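Local coordinates for protein glutathione-specific gamma-glutamylcyclotransferase (Saccharomyces cerevisiae S288c, PDB 5HWI) that cleaves glutathione specifically into 5-oxo-L-proline and a Cys-Gly dipeptide, leaving other gamma-glutamyl peptides untouched, at residues 122-127 / 158-163. The protein carries 4 engineered substitutions. Numbering follows the deposited sequence.
Sequences HEVEVH and TSVYIG
An antiparallel ladder in the central beta-sheet of the ChaC-type gamma-glutamylcyclotransferase fold pairs His-122 with Val-160 and Val-124 with Thr-158, both hydrogen-bonded pairs, around the non-hydrogen-bonded pair Glu-123/Ser-159. The bonds differ in straightness: Val-124 N reaches Thr-158 O at 2.9 Å with 171° at the hydrogen, whereas Val-160 N to His-122 O, also 2.9 Å, bends to 133° there. The same His-122 oxygen also receives a CA-H...O contact from Ser-159 CA (3.2 Å). The N-to-C directions of the two short segments are 120° apart, well short of straight antiparallel strands, and within them the pairing stops after Val-124/Thr-158. All four residues of the hydrogen-bonded pairs project from one face, where Val-124 CG1 meets Val-160 CG1 at 3.8 Å, the two side chains crossing at about a right angle. With OG1 opposite the backbone N (chi1 177°), Thr-158 turns CG2 onto Val-126 CG1, 3.6 Å away. At the other end the His-122 ring puts CD2 obliquely against Ile-162 CB (3.8 Å), while its NE2 is hydrogen-bonded to Thr-120 OG1. Val-160 also touches Tyr-13, which probably binds substrate, placing this end of the ladder beside the probable substrate site. Strand 120-128 continues the sheet through strand 26-33, where Ala-30 and Ile-32 pack on Val-126; on its other edge, strand 155-162 pairs with strand 8-12, Ser-159 making backbone hydrogen bonds with Trp-9 and Leu-11.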
loop_
_atom_site.group_PDB
_atom_site.type_symbol
_atom_site.label_atom_id
_atom_site.label_comp_id
_atom_site.label_asym_id
_atom_site.label_seq_id
_atom_site.Cartn_x
_atom_site.Cartn_y
_atom_site.Cartn_z
ATOM N N HIS A 122 -12.522 -2.145 1.520
ATOM C CA HIS A 122 -12.684 -3.354 0.707
ATOM C C HIS A 122 -12.105 -4.554 1.441
ATOM O O HIS A 122 -11.430 -4.413 2.463
ATOM C CB HIS A 122 -11.981 -3.219 -0.640
ATOM C CG HIS A 122 -12.423 -2.022 -1.406
ATOM N ND1 HIS A 122 -13.388 -2.095 -2.396
ATOM C CD2 HIS A 122 -12.081 -0.715 -1.299
ATOM C CE1 HIS A 122 -13.601 -0.883 -2.879
ATOM N NE2 HIS A 122 -12.822 -0.030 -2.231
ATOM N N GLU A 123 -12.384 -5.758 0.924
ATOM C CA GLU A 123 -11.789 -6.974 1.479
ATOM C C GLU A 123 -10.977 -7.664 0.394
ATOM O O GLU A 123 -11.468 -7.822 -0.728
ATOM C CB GLU A 123 -12.865 -7.931 2.053
ATOM C CG GLU A 123 -13.533 -7.360 3.295
ATOM C CD GLU A 123 -14.826 -8.095 3.696
ATOM O OE1 GLU A 123 -15.205 -9.081 3.023
ATOM O OE2 GLU A 123 -15.463 -7.676 4.688
ATOM N N VAL A 124 -9.723 -8.020 0.699
ATOM C CA VAL A 124 -8.829 -8.653 -0.271
ATOM C C VAL A 124 -8.093 -9.806 0.394
ATOM O O VAL A 124 -7.930 -9.839 1.610
ATOM C CB VAL A 124 -7.785 -7.646 -0.861
ATOM C CG1 VAL A 124 -8.522 -6.462 -1.565
ATOM C CG2 VAL A 124 -6.827 -7.157 0.234
ATOM N N GLU A 125 -7.615 -10.736 -0.433
ATOM C CA GLU A 125 -6.795 -11.856 0.036
ATOM C C GLU A 125 -5.315 -11.488 0.014
ATOM O O GLU A 125 -4.854 -10.841 -0.928
ATOM C CB GLU A 125 -6.986 -13.081 -0.857
ATOM C CG GLU A 125 -8.366 -13.571 -0.885
ATOM C CD GLU A 125 -8.514 -14.803 -1.786
ATOM O OE1 GLU A 125 -7.780 -14.930 -2.793
ATOM O OE2 GLU A 125 -9.351 -15.659 -1.436
ATOM N N VAL A 126 -4.568 -11.888 1.059
ATOM C CA VAL A 126 -3.113 -11.693 1.074
ATOM C C VAL A 126 -2.473 -13.007 1.468
ATOM O O VAL A 126 -3.115 -13.872 2.074
ATOM C CB VAL A 126 -2.644 -10.592 2.057
ATOM C CG1 VAL A 126 -3.293 -9.293 1.682
ATOM C CG2 VAL A 126 -2.976 -10.975 3.542
ATOM N N HIS A 127 -1.214 -13.178 1.071
ATOM C CA HIS A 127 -0.459 -14.358 1.456
ATOM C C HIS A 127 0.391 -13.976 2.660
ATOM O O HIS A 127 1.098 -12.965 2.623
ATOM C CB HIS A 127 0.453 -14.859 0.340
ATOM C CG HIS A 127 -0.262 -15.296 -0.892
ATOM N ND1 HIS A 127 0.255 -16.250 -1.739
ATOM C CD2 HIS A 127 -1.414 -14.869 -1.459
ATOM C CE1 HIS A 127 -0.576 -16.431 -2.753
ATOM N NE2 HIS A 127 -1.593 -15.598 -2.613
ATOM N N THR A 158 -8.540 -9.945 4.403
ATOM C CA THR A 158 -8.262 -8.782 5.254
ATOM C C THR A 158 -8.916 -7.529 4.674
ATOM O O THR A 158 -9.016 -7.396 3.459
ATOM C CB THR A 158 -6.720 -8.556 5.429
ATOM O OG1 THR A 158 -6.454 -7.367 6.200
ATOM C CG2 THR A 158 -5.937 -8.493 4.061
ATOM N N SER A 159 -9.359 -6.605 5.545
ATOM C CA SER A 159 -9.931 -5.340 5.094
ATOM C C SER A 159 -8.776 -4.415 4.688
ATOM O O SER A 159 -7.627 -4.600 5.101
ATOM C CB SER A 159 -10.806 -4.661 6.155
ATOM O OG SER A 159 -9.996 -4.219 7.268
ATOM N N VAL A 160 -9.089 -3.449 3.828
ATOM C CA VAL A 160 -8.043 -2.602 3.241
ATOM C C VAL A 160 -8.706 -1.314 2.760
ATOM O O VAL A 160 -9.845 -1.335 2.310
ATOM C CB VAL A 160 -7.285 -3.339 2.108
ATOM C CG1 VAL A 160 -8.190 -3.669 0.956
ATOM C CG2 VAL A 160 -6.060 -2.461 1.589
ATOM N N TYR A 161 -8.008 -0.174 2.910
ATOM C CA TYR A 161 -8.487 1.106 2.378
ATOM C C TYR A 161 -7.853 1.389 1.018
ATOM O O TYR A 161 -6.629 1.394 0.894
ATOM C CB TYR A 161 -8.156 2.268 3.324
ATOM C CG TYR A 161 -8.974 2.192 4.590
ATOM C CD1 TYR A 161 -8.502 1.484 5.687
ATOM C CD2 TYR A 161 -10.196 2.823 4.675
ATOM C CE1 TYR A 161 -9.287 1.399 6.853
ATOM C CE2 TYR A 161 -10.966 2.766 5.807
ATOM C CZ TYR A 161 -10.501 2.039 6.895
ATOM O OH TYR A 161 -11.293 1.982 8.034
ATOM N N ILE A 162 -8.688 1.651 0.018
ATOM C CA ILE A 162 -8.233 1.798 -1.368
ATOM C C ILE A 162 -8.888 3.033 -1.951
ATOM O O ILE A 162 -10.091 3.220 -1.782
ATOM C CB ILE A 162 -8.620 0.579 -2.238
ATOM C CG1 ILE A 162 -7.811 -0.653 -1.780
ATOM C CG2 ILE A 162 -8.368 0.870 -3.702
ATOM C CD1 ILE A 162 -8.231 -1.918 -2.456
ATOM N N GLY A 163 -8.083 3.894 -2.591
ATOM C CA GLY A 163 -8.634 4.990 -3.397
ATOM C C GLY A 163 -8.909 4.417 -4.766
ATOM O O GLY A 163 -7.963 4.180 -5.544
#